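PDB 5XC5: probable Rab-related GTPase from Acanthamoeba polyphaga mimivirus, which binds GTP with a magnesium ion, belongs to the Rab family of small GTPases, and may be involved in protein transport. Local coordinates for residues K7-G12 / N102-N107; K18-H23 / S32-T37; V147-F152 / N158-K163. The protein carries 1 engineered substitution. One frame throughout, in Å; residues are numbered along the deposited sequence.

Contact 1 (K7-G12 / N102-N107); sequences KIILIG and NDLRIN
In the Ras-family fold, helix 91-107 covers one face of the central sheet, and L104 of that helix packs against I9 and I11 of strand 6-12, the strand that runs into the P-loop. The closest atoms are two methyl groups: I9 CD1 meets L104 CD1 at 4.1 Å. I9 has CG1 flanked by both backbone branches (chi1 65°) and an extended second torsion (chi2 174°), which carries CD1 outward from the sheet to run alongside the leucine in the reverse direction. I11 has nearly the same shape, but its CD1 touches nearer the helix backbone, at L104 CB, 4.4 Å away. L104 thus offers a branch methyl to one isoleucine and its base to the other.

The backbones stand well apart, with I11 CA and L104 CA separated by 9.1 Å. I114 of strand 113-119 also touches L104. The end of the helix is tied within itself: N107 ND2 donates to D103 O at 2.9 Å, and N107 N reaches the same oxygen from the opposite face of its carbonyl plane at 3.3 Å. No hydrogen bond crosses between strand and helix, and 98 Å² is buried in all; the contact is apolar, non-directional and small in area, with C82 of the adjacent strand 81-87 touching the same three residues.

Contact 2 (K18-H23 / S32-T37); sequences KSSIVH and SNVSPT. With MG (magnesium ion), chain C; GTP (guanosine-5'-triphosphate), chain B; ACT (acetate ion), chain F.
S19 of the P-loop helix and T37 of the effector region meet through a magnesium ion, an arrangement of the first switch familiar from GTP-bound small GTPases. S19 OG and T37 OG1 each bind the ion at 2.1 Å. They occupy neighbouring corners of its octahedron, which explains why S19 OG and T37 OG1 lie 2.8 Å apart without being hydrogen-bonded to each other. GTP O1G stands across the metal from S19 OG, and O1B across from T37 OG1; two waters complete the shell. D61 takes a hydrogen bond from S19 OG.

Backbone amides tighten this end further. T37 N donates to GTP O1G at 2.8 Å (161°), and S19 N to O1B at 2.9 Å (162°). K18 bends at chi3 and chi4, bringing NZ to both O3G and O2B of GTP and to the carbonyl of G12. Water 1 binds the ion and donates to S35 O and GTP O2A.

Away from the metal the contact loosens by degrees. With CG1 anti to its backbone N (chi1 -176°), V34 packs that methyl on S19 CB at 3.9 Å; V34 CG1 also lies against the alpha phosphate, 3.1 Å from GTP O2A. V34 CG2 is directed at H23 CD2, 3.8 Å away and oblique to the ring. The solvent side is at exposed N33: N33 O and the acetate OXT lie at the edge of the H23 ring. This acetate, probably from the crystallisation liquor, accepts from N33 N and is also bound by R29. The polar link between the segments runs entirely through the metal and the triphosphate, with V34 adding apolar packing, so this geometry probably depends on the gamma phosphate.

Contact 3 (V147-F152 / N158-K163); sequences VFASSF and NNLFGK. With GTP (guanosine-5'-triphosphate), chain B.
The closest CA pair between 147-152 and 158-163 is V147 and L160, 6.5 Å apart, where edge strand 145-148 faces helix 154-169; beyond the strand the chain turns into a loop that reaches the guanine of GTP. V147 CG1 meets L160 CB at 3.8 Å, the valine standing roughly perpendicular to the leucine. The L160 side chain is turned so that its CD2 reaches A149 CB at 3.6 Å. The other valine methyl, V147 CG2, lies beside K163 CD at 3.9 Å. There the lysine is used as a hydrocarbon chain; its NZ goes to a salt bridge with D145. N159 packs its amide on the same valine, and a water accepts from N159 ND2 and donates to F148 O, forming a polar bridge at the margin.

The loop carries the nucleotide contacts, at the position of the last guanine-recognition motif of Ras-like proteins. S151 N donates to GTP O6 at 2.8 Å (142°), and S151 OG donates to N7 at 2.6 Å while itself bonded to N119. F152 leans against the base with the CE2/CZ end of its ring closest, F152 CE2 lying 3.3 Å from GTP C2; the two planes are tilted by about 34° and not parallel, and GTP C6 sits toward the phenyl rim. The chemistry is therefore divided: apolar packing anchors the base of the loop to the helix, and directed bonds beyond it read the O6 and N7 edge of guanine.

How the contacts relate
Contacts 1 and 3 reach the same sheet on opposite sides of the chain's centre, one at strand 6-12 near its middle and the other at edge strand 145-148. Contact 1 is buried throughout; contact 3 is buried at V147, A149 and L160, while its loop end, with exposed F152, reaches the nucleotide. Contact 2 is only partly buried and depends on metal and phosphate. Strand 6-12 leads directly to helix 18-26, and contacts 1 and 2 meet where I11 C lies 3.4 Å from K18 CD. Contacts 2 and 3 both hold GTP, the former by its phosphates and the latter by its base, and they touch where S20 CB lies 3.4 Å from S151 OG. Polarity thus rises toward the nucleotide.

Contact 1 (K7-G12 / N102-N107)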
loop_
_atom_site.group_PDB
_atom_site.type_symbol
_atom_site.label_atom_id
_atom_site.label_comp_id
_atom_site.label_asym_id
_atom_site.label_seq_id
_atom_site.Cartn_x
_atom_site.Cartn_y
_atom_site.Cartn_z
ATOM N N LYS A 7 0.416 13.378 -0.312
ATOM C CA LYS A 7 1.478 12.430 0.007
ATOM C C LYS A 7 0.893 11.061 0.341
ATOM O O LYS A 7 0.122 10.919 1.293
ATOM C CB LYS A 7 2.350 12.938 1.153
ATOM C CG LYS A 7 3.411 11.919 1.590
ATOM C CD LYS A 7 4.426 12.503 2.563
ATOM C CE LYS A 7 5.405 11.424 3.020
ATOM N NZ LYS A 7 6.495 11.973 3.889
ATOM N N ILE A 8 1.259 10.065 -0.457
ATOM C CA ILE A 8 0.854 8.676 -0.273
ATOM C C ILE A 8 2.122 7.864 -0.071
ATOM O O ILE A 8 3.062 7.977 -0.865
ATOM C CB ILE A 8 0.109 8.136 -1.512
ATOM C CG1 ILE A 8 -0.940 9.124 -2.031
ATOM C CG2 ILE A 8 -0.470 6.730 -1.241
ATOM C CD1 ILE A 8 -2.047 9.410 -1.068
ATOM N N ILE A 9 2.150 7.032 0.971
ATOM C CA ILE A 9 3.271 6.112 1.166
ATOM C C ILE A 9 2.787 4.670 1.076
ATOM O O ILE A 9 1.655 4.347 1.459
ATOM C CB ILE A 9 4.040 6.342 2.486
ATOM C CG1 ILE A 9 3.153 6.053 3.700
ATOM C CG2 ILE A 9 4.657 7.737 2.526
ATOM C CD1 ILE A 9 3.897 6.130 5.019
ATOM N N LEU A 10 3.664 3.795 0.586
ATOM C CA LEU A 10 3.453 2.353 0.633
ATOM C C LEU A 10 4.423 1.781 1.650
ATOM O O LEU A 10 5.639 1.999 1.543
ATOM C CB LEU A 10 3.702 1.684 -0.719
ATOM C CG LEU A 10 2.683 2.010 -1.798
ATOM C CD1 LEU A 10 3.111 3.251 -2.544
ATOM C CD2 LEU A 10 2.499 0.804 -2.740
ATOM N N ILE A 11 3.882 1.063 2.637
ATOM C CA ILE A 11 4.678 0.391 3.655
ATOM C C ILE A 11 4.203 -1.052 3.773
ATOM O O ILE A 11 3.090 -1.396 3.366
ATOM C CB ILE A 11 4.628 1.104 5.022
ATOM C CG1 ILE A 11 3.220 1.034 5.611
ATOM C CG2 ILE A 11 5.055 2.567 4.888
ATOM C CD1 ILE A 11 3.060 1.791 6.952
ATOM N N GLY A 12 5.066 -1.898 4.306
ATOM C CA GLY A 12 4.795 -3.320 4.415
ATOM C C GLY A 12 6.093 -4.093 4.343
ATOM O O GLY A 12 7.138 -3.573 3.968
ATOM N N ASN A 102 0.658 0.672 13.556
ATOM C CA ASN A 102 0.986 1.232 14.862
ATOM C C ASN A 102 2.141 2.216 14.759
ATOM O O ASN A 102 2.088 3.314 15.323
ATOM C CB ASN A 102 1.340 0.105 15.827
ATOM C CG ASN A 102 1.822 0.622 17.158
ATOM O OD1 ASN A 102 1.024 1.072 17.982
ATOM N ND2 ASN A 102 3.136 0.571 17.378
ATOM N N ASP A 103 3.187 1.845 14.019
ATOM C CA ASP A 103 4.363 2.700 13.892
ATOM C C ASP A 103 4.050 3.963 13.107
ATOM O O ASP A 103 4.512 5.052 13.464
ATOM C CB ASP A 103 5.481 1.916 13.213
ATOM C CG ASP A 103 6.118 0.915 14.138
ATOM O OD1 ASP A 103 5.658 0.812 15.296
ATOM O OD2 ASP A 103 7.069 0.230 13.710
ATOM N N LEU A 104 3.301 3.835 12.011
ATOM C CA LEU A 104 2.868 5.018 11.282
ATOM C C LEU A 104 2.144 5.984 12.211
ATOM O O LEU A 104 2.402 7.191 12.192
ATOM C CB LEU A 104 1.962 4.604 10.116
ATOM C CG LEU A 104 1.223 5.723 9.381
ATOM C CD1 LEU A 104 2.178 6.647 8.656
ATOM C CD2 LEU A 104 0.222 5.118 8.403
ATOM N N ARG A 105 1.245 5.466 13.048
ATOM C CA ARG A 105 0.430 6.353 13.873
ATOM C C ARG A 105 1.225 7.010 14.997
ATOM O O ARG A 105 0.916 8.142 15.379
ATOM C CB ARG A 105 -0.813 5.622 14.376
ATOM C CG ARG A 105 -1.872 5.505 13.273
ATOM C CD ARG A 105 -2.965 4.513 13.604
ATOM N NE ARG A 105 -4.054 4.606 12.633
ATOM C CZ ARG A 105 -5.020 3.700 12.495
ATOM N NH1 ARG A 105 -5.036 2.615 13.247
ATOM N NH2 ARG A 105 -5.962 3.881 11.584
ATOM N N ILE A 106 2.257 6.339 15.511
ATOM C CA ILE A 106 3.163 6.965 16.476
ATOM C C ILE A 106 3.851 8.174 15.862
ATOM O O ILE A 106 4.084 9.186 16.534
ATOM C CB ILE A 106 4.190 5.934 16.978
ATOM C CG1 ILE A 106 3.529 4.917 17.901
ATOM C CG2 ILE A 106 5.377 6.625 17.655
ATOM C CD1 ILE A 106 4.390 3.705 18.162
ATOM N N ASN A 107 4.190 8.093 14.582
ATOM C CA ASN A 107 5.023 9.099 13.944
ATOM C C ASN A 107 4.248 10.105 13.109
ATOM O O ASN A 107 4.829 11.107 12.685
ATOM C CB ASN A 107 6.069 8.420 13.062
ATOM C CG ASN A 107 7.136 7.723 13.870
ATOM O OD1 ASN A 107 8.087 8.357 14.326
ATOM N ND2 ASN A 107 6.990 6.422 14.055
#

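Contact 2 (K18-H23 / S32-T37)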
loop_
_atom_site.group_PDB
_atom_site.type_symbol
_atom_site.label_atom_id
_atom_site.label_comp_id
_atom_site.label_asym_id
_atom_site.label_seq_id
_atom_site.Cartn_x
_atom_site.Cartn_y
_atom_site.Cartn_z
ATOM N N LYS A 18 5.054 -4.151 -2.849
ATOM C CA LYS A 18 4.842 -2.703 -2.874
ATOM C C LYS A 18 5.371 -2.083 -4.167
ATOM O O LYS A 18 4.666 -1.321 -4.839
ATOM C CB LYS A 18 5.520 -2.057 -1.664
ATOM C CG LYS A 18 4.976 -2.539 -0.319
ATOM C CD LYS A 18 5.731 -1.894 0.847
ATOM C CE LYS A 18 7.228 -2.211 0.836
ATOM N NZ LYS A 18 7.556 -3.652 1.089
ATOM N N SER A 19 6.627 -2.375 -4.517
ATOM C CA SER A 19 7.215 -1.753 -5.700
ATOM C C SER A 19 6.534 -2.228 -6.976
ATOM O O SER A 19 6.342 -1.445 -7.912
ATOM C CB SER A 19 8.719 -2.017 -5.760
ATOM O OG SER A 19 9.372 -1.493 -4.619
ATOM N N SER A 20 6.160 -3.505 -7.025
ATOM C CA SER A 20 5.443 -4.028 -8.184
ATOM C C SER A 20 4.102 -3.327 -8.374
ATOM O O SER A 20 3.732 -2.969 -9.500
ATOM C CB SER A 20 5.256 -5.533 -8.024
ATOM O OG SER A 20 6.510 -6.183 -7.994
ATOM N N ILE A 21 3.381 -3.090 -7.275
ATOM C CA ILE A 21 2.123 -2.354 -7.333
ATOM C C ILE A 21 2.344 -0.938 -7.858
ATOM O O ILE A 21 1.634 -0.474 -8.756
ATOM C CB ILE A 21 1.448 -2.359 -5.950
ATOM C CG1 ILE A 21 0.806 -3.721 -5.677
ATOM C CG2 ILE A 21 0.424 -1.251 -5.856
ATOM C CD1 ILE A 21 0.438 -3.935 -4.210
ATOM N N VAL A 22 3.346 -0.234 -7.320
ATOM C CA VAL A 22 3.558 1.145 -7.753
ATOM C C VAL A 22 3.942 1.209 -9.225
ATOM O O VAL A 22 3.447 2.068 -9.968
ATOM C CB VAL A 22 4.698 1.755 -6.914
ATOM C CG1 VAL A 22 5.297 2.974 -7.623
ATOM C CG2 VAL A 22 4.226 2.106 -5.545
ATOM N N HIS A 23 4.820 0.306 -9.673
ATOM C CA HIS A 23 5.219 0.311 -11.080
ATOM C C HIS A 23 4.024 0.036 -11.979
ATOM O O HIS A 23 3.888 0.641 -13.047
ATOM C CB HIS A 23 6.304 -0.741 -11.333
ATOM C CG HIS A 23 7.646 -0.414 -10.741
ATOM N ND1 HIS A 23 7.813 0.436 -9.669
ATOM C CD2 HIS A 23 8.888 -0.832 -11.083
ATOM C CE1 HIS A 23 9.098 0.523 -9.370
ATOM N NE2 HIS A 23 9.772 -0.234 -10.220
ATOM N N SER A 32 8.954 -5.698 -14.707
ATOM C CA SER A 32 10.141 -6.538 -14.855
ATOM C C SER A 32 11.404 -6.001 -14.178
ATOM O O SER A 32 12.349 -6.764 -13.942
ATOM C CB SER A 32 10.419 -6.787 -16.340
ATOM O OG SER A 32 10.722 -5.574 -17.013
ATOM N N ASN A 33 11.449 -4.709 -13.868
ATOM C CA ASN A 33 12.652 -4.074 -13.326
ATOM C C ASN A 33 12.467 -3.790 -11.837
ATOM O O ASN A 33 12.391 -2.633 -11.409
ATOM C CB ASN A 33 12.968 -2.772 -14.107
ATOM C CG ASN A 33 14.001 -2.977 -15.202
ATOM O OD1 ASN A 33 14.850 -3.864 -15.113
ATOM N ND2 ASN A 33 13.939 -2.149 -16.240
ATOM N N VAL A 34 12.410 -4.854 -11.029
ATOM C CA VAL A 34 12.157 -4.711 -9.596
ATOM C C VAL A 34 13.218 -5.448 -8.786
ATOM O O VAL A 34 13.462 -6.638 -9.006
ATOM C CB VAL A 34 10.741 -5.172 -9.198
ATOM C CG1 VAL A 34 10.516 -4.896 -7.734
ATOM C CG2 VAL A 34 9.693 -4.441 -10.016
ATOM N N SER A 35 13.820 -4.741 -7.837
ATOM C CA SER A 35 14.770 -5.251 -6.857
ATOM C C SER A 35 14.386 -4.673 -5.506
ATOM O O SER A 35 13.625 -3.700 -5.438
ATOM C CB SER A 35 16.194 -4.816 -7.230
ATOM O OG SER A 35 16.255 -3.415 -7.433
ATOM N N PRO A 36 14.882 -5.251 -4.401
ATOM C CA PRO A 36 14.457 -4.777 -3.075
ATOM C C PRO A 36 14.739 -3.294 -2.884
ATOM O O PRO A 36 15.787 -2.771 -3.275
ATOM C CB PRO A 36 15.278 -5.632 -2.099
ATOM C CG PRO A 36 15.620 -6.854 -2.875
ATOM C CD PRO A 36 15.758 -6.436 -4.303
ATOM N N THR A 37 13.779 -2.612 -2.285
ATOM C CA THR A 37 13.885 -1.182 -2.071
ATOM C C THR A 37 14.726 -0.900 -0.832
ATOM O O THR A 37 14.624 -1.591 0.188
ATOM C CB THR A 37 12.481 -0.599 -1.917
ATOM O OG1 THR A 37 11.677 -1.041 -3.027
ATOM C CG2 THR A 37 12.506 0.938 -1.882
HETATM MG MG MG C . 10.183 -2.505 -3.008
HETATM P PG GTP B . 10.802 -4.609 -0.623
HETATM O O1G GTP B . 11.179 -3.429 -1.497
HETATM O O2G GTP B . 11.966 -5.523 -0.378
HETATM O O3G GTP B . 10.128 -4.184 0.663
HETATM O O3B GTP B . 9.744 -5.581 -1.417
HETATM P PB GTP B . 8.411 -5.130 -2.224
HETATM O O1B GTP B . 8.632 -3.816 -2.947
HETATM O O2B GTP B . 7.228 -5.137 -1.297
HETATM O O3A GTP B . 8.122 -6.359 -3.234
HETATM P PA GTP B . 8.498 -6.401 -4.815
HETATM O O1A GTP B . 7.556 -5.494 -5.616
HETATM O O2A GTP B . 10.010 -6.167 -5.008
HETATM O "O5'" GTP B . 8.082 -7.934 -5.163
HETATM C "C5'" GTP B . 8.750 -9.028 -4.570
HETATM C "C4'" GTP B . 8.552 -10.272 -5.436
HETATM O "O4'" GTP B . 7.174 -10.612 -5.391
HETATM C "C3'" GTP B . 8.912 -10.066 -6.895
HETATM O "O3'" GTP B . 9.534 -11.236 -7.409
HETATM C "C2'" GTP B . 7.569 -9.878 -7.566
HETATM O "O2'" GTP B . 7.571 -10.283 -8.916
HETATM C "C1'" GTP B . 6.661 -10.731 -6.704
HETATM N N9 GTP B . 5.295 -10.193 -6.753
HETATM C C8 GTP B . 4.901 -8.888 -6.611
HETATM N N7 GTP B . 3.557 -8.820 -6.710
HETATM C C5 GTP B . 3.090 -10.077 -6.920
HETATM C C6 GTP B . 1.810 -10.592 -7.093
HETATM O O6 GTP B . 0.778 -9.897 -7.082
HETATM N N1 GTP B . 1.703 -11.948 -7.292
HETATM C C2 GTP B . 2.799 -12.785 -7.307
HETATM N N2 GTP B . 2.603 -14.085 -7.499
HETATM N N3 GTP B . 4.070 -12.289 -7.129
HETATM C C4 GTP B . 4.181 -10.948 -6.947
HETATM C C ACT F . 8.860 -2.046 -14.487
HETATM O O ACT F . 8.247 -0.972 -14.293
HETATM O OXT ACT F . 9.464 -2.523 -13.499
HETATM C CH3 ACT F . 8.869 -2.715 -15.829
HETATM O O HOH W 1 11.111 -3.744 -4.405
HETATM O O HOH W 2 9.064 -1.219 -1.698
#

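Contact 3 (V147-F152 / N158-K163)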
loop_
_atom_site.group_PDB
_atom_site.type_symbol
_atom_site.label_atom_id
_atom_site.label_comp_id
_atom_site.label_asym_id
_atom_site.label_seq_id
_atom_site.Cartn_x
_atom_site.Cartn_y
_atom_site.Cartn_z
ATOM N N VAL A 147 -8.496 -4.122 0.723
ATOM C CA VAL A 147 -8.721 -4.388 -0.693
ATOM C C VAL A 147 -7.842 -5.569 -1.061
ATOM O O VAL A 147 -6.799 -5.795 -0.446
ATOM C CB VAL A 147 -8.397 -3.125 -1.537
ATOM C CG1 VAL A 147 -6.919 -2.766 -1.453
ATOM C CG2 VAL A 147 -8.842 -3.291 -2.987
ATOM N N PHE A 148 -8.242 -6.304 -2.096
ATOM C CA PHE A 148 -7.487 -7.451 -2.588
ATOM C C PHE A 148 -6.887 -7.137 -3.952
ATOM O O PHE A 148 -7.550 -6.539 -4.810
ATOM C CB PHE A 148 -8.393 -8.681 -2.669
ATOM C CG PHE A 148 -8.790 -9.218 -1.318
ATOM C CD1 PHE A 148 -9.865 -8.669 -0.622
ATOM C CD2 PHE A 148 -8.076 -10.244 -0.734
ATOM C CE1 PHE A 148 -10.224 -9.151 0.632
ATOM C CE2 PHE A 148 -8.439 -10.744 0.512
ATOM C CZ PHE A 148 -9.514 -10.190 1.192
ATOM N N ALA A 149 -5.629 -7.535 -4.158
ATOM C CA ALA A 149 -4.950 -7.173 -5.396
ATOM C C ALA A 149 -3.921 -8.214 -5.816
ATOM O O ALA A 149 -3.537 -9.106 -5.052
ATOM C CB ALA A 149 -4.282 -5.797 -5.274
ATOM N N SER A 150 -3.509 -8.102 -7.083
ATOM C CA SER A 150 -2.312 -8.736 -7.616
ATOM C C SER A 150 -1.579 -7.687 -8.433
ATOM O O SER A 150 -2.193 -7.032 -9.280
ATOM C CB SER A 150 -2.675 -9.901 -8.534
ATOM O OG SER A 150 -1.517 -10.364 -9.224
ATOM N N SER A 151 -0.275 -7.526 -8.168
ATOM C CA SER A 151 0.530 -6.553 -8.901
ATOM C C SER A 151 0.467 -6.781 -10.400
ATOM O O SER A 151 0.620 -5.831 -11.178
ATOM C CB SER A 151 1.996 -6.659 -8.477
ATOM O OG SER A 151 2.161 -6.617 -7.065
ATOM N N PHE A 152 0.277 -8.026 -10.822
ATOM C CA PHE A 152 0.301 -8.396 -12.229
ATOM C C PHE A 152 -1.033 -8.174 -12.917
ATOM O O PHE A 152 -1.122 -8.352 -14.137
ATOM C CB PHE A 152 0.722 -9.866 -12.378
ATOM C CG PHE A 152 1.994 -10.204 -11.654
ATOM C CD1 PHE A 152 3.013 -9.274 -11.554
ATOM C CD2 PHE A 152 2.160 -11.446 -11.053
ATOM C CE1 PHE A 152 4.185 -9.570 -10.875
ATOM C CE2 PHE A 152 3.338 -11.752 -10.382
ATOM C CZ PHE A 152 4.342 -10.808 -10.290
ATOM N N ASN A 158 -5.514 -0.463 -10.430
ATOM C CA ASN A 158 -6.370 0.686 -10.687
ATOM C C ASN A 158 -7.441 0.822 -9.617
ATOM O O ASN A 158 -7.752 1.938 -9.167
ATOM C CB ASN A 158 -6.999 0.540 -12.072
ATOM C CG ASN A 158 -8.004 1.620 -12.373
ATOM O OD1 ASN A 158 -9.209 1.385 -12.326
ATOM N ND2 ASN A 158 -7.516 2.814 -12.686
ATOM N N ASN A 159 -8.007 -0.302 -9.191
ATOM C CA ASN A 159 -9.060 -0.270 -8.186
ATOM C C ASN A 159 -8.529 0.218 -6.842
ATOM O O ASN A 159 -9.145 1.072 -6.195
ATOM C CB ASN A 159 -9.677 -1.659 -8.047
ATOM C CG ASN A 159 -10.832 -1.690 -7.071
ATOM O OD1 ASN A 159 -11.863 -1.052 -7.293
ATOM N ND2 ASN A 159 -10.668 -2.426 -5.978
ATOM N N LEU A 160 -7.389 -0.318 -6.398
ATOM C CA LEU A 160 -6.901 0.059 -5.073
ATOM C C LEU A 160 -6.452 1.515 -5.043
ATOM O O LEU A 160 -6.711 2.228 -4.065
ATOM C CB LEU A 160 -5.833 -0.917 -4.555
ATOM C CG LEU A 160 -4.414 -0.852 -5.132
ATOM C CD1 LEU A 160 -3.531 0.157 -4.382
ATOM C CD2 LEU A 160 -3.730 -2.208 -5.140
ATOM N N PHE A 161 -5.806 1.995 -6.114
ATOM C CA PHE A 161 -5.500 3.420 -6.151
ATOM C C PHE A 161 -6.755 4.263 -6.290
ATOM O O PHE A 161 -6.806 5.378 -5.755
ATOM C CB PHE A 161 -4.475 3.764 -7.229
ATOM C CG PHE A 161 -3.077 3.598 -6.764
ATOM C CD1 PHE A 161 -2.438 4.618 -6.085
ATOM C CD2 PHE A 161 -2.407 2.405 -6.969
ATOM C CE1 PHE A 161 -1.149 4.463 -5.638
ATOM C CE2 PHE A 161 -1.112 2.241 -6.524
ATOM C CZ PHE A 161 -0.482 3.272 -5.846
ATOM N N GLY A 162 -7.785 3.749 -6.964
ATOM C CA GLY A 162 -9.027 4.497 -7.053
ATOM C C GLY A 162 -9.661 4.740 -5.697
ATOM O O GLY A 162 -10.185 5.825 -5.433
ATOM N N LYS A 163 -9.639 3.729 -4.825
ATOM C CA LYS A 163 -10.142 3.911 -3.466
ATOM C C LYS A 163 -9.358 5.001 -2.747
ATOM O O LYS A 163 -9.939 5.862 -2.078
ATOM C CB LYS A 163 -10.017 2.600 -2.689
ATOM C CG LYS A 163 -10.898 1.478 -3.207
ATOM C CD LYS A 163 -10.584 0.139 -2.518
ATOM C CE LYS A 163 -11.010 0.086 -1.041
ATOM N NZ LYS A 163 -12.493 0.198 -0.879
HETATM P PG GTP B . 10.802 -4.609 -0.623
HETATM O O1G GTP B . 11.179 -3.429 -1.497
HETATM O O2G GTP B . 11.966 -5.523 -0.378
HETATM O O3G GTP B . 10.128 -4.184 0.663
HETATM O O3B GTP B . 9.744 -5.581 -1.417
HETATM P PB GTP B . 8.411 -5.130 -2.224
HETATM O O1B GTP B . 8.632 -3.816 -2.947
HETATM O O2B GTP B . 7.228 -5.137 -1.297
HETATM O O3A GTP B . 8.122 -6.359 -3.234
HETATM P PA GTP B . 8.498 -6.401 -4.815
HETATM O O1A GTP B . 7.556 -5.494 -5.616
HETATM O O2A GTP B . 10.010 -6.167 -5.008
HETATM O "O5'" GTP B . 8.082 -7.934 -5.163
HETATM C "C5'" GTP B . 8.750 -9.028 -4.570
HETATM C "C4'" GTP B . 8.552 -10.272 -5.436
HETATM O "O4'" GTP B . 7.174 -10.612 -5.391
HETATM C "C3'" GTP B . 8.912 -10.066 -6.895
HETATM O "O3'" GTP B . 9.534 -11.236 -7.409
HETATM C "C2'" GTP B . 7.569 -9.878 -7.566
HETATM O "O2'" GTP B . 7.571 -10.283 -8.916
HETATM C "C1'" GTP B . 6.661 -10.731 -6.704
HETATM N N9 GTP B . 5.295 -10.193 -6.753
HETATM C C8 GTP B . 4.901 -8.888 -6.611
HETATM N N7 GTP B . 3.557 -8.820 -6.710
HETATM C C5 GTP B . 3.090 -10.077 -6.920
HETATM C C6 GTP B . 1.810 -10.592 -7.093
HETATM O O6 GTP B . 0.778 -9.897 -7.082
HETATM N N1 GTP B . 1.703 -11.948 -7.292
HETATM C C2 GTP B . 2.799 -12.785 -7.307
HETATM N N2 GTP B . 2.603 -14.085 -7.499
HETATM N N3 GTP B . 4.070 -12.289 -7.129
HETATM C C4 GTP B . 4.181 -10.948 -6.947
HETATM O O HOH W 3 -8.326 -4.154 -6.165
#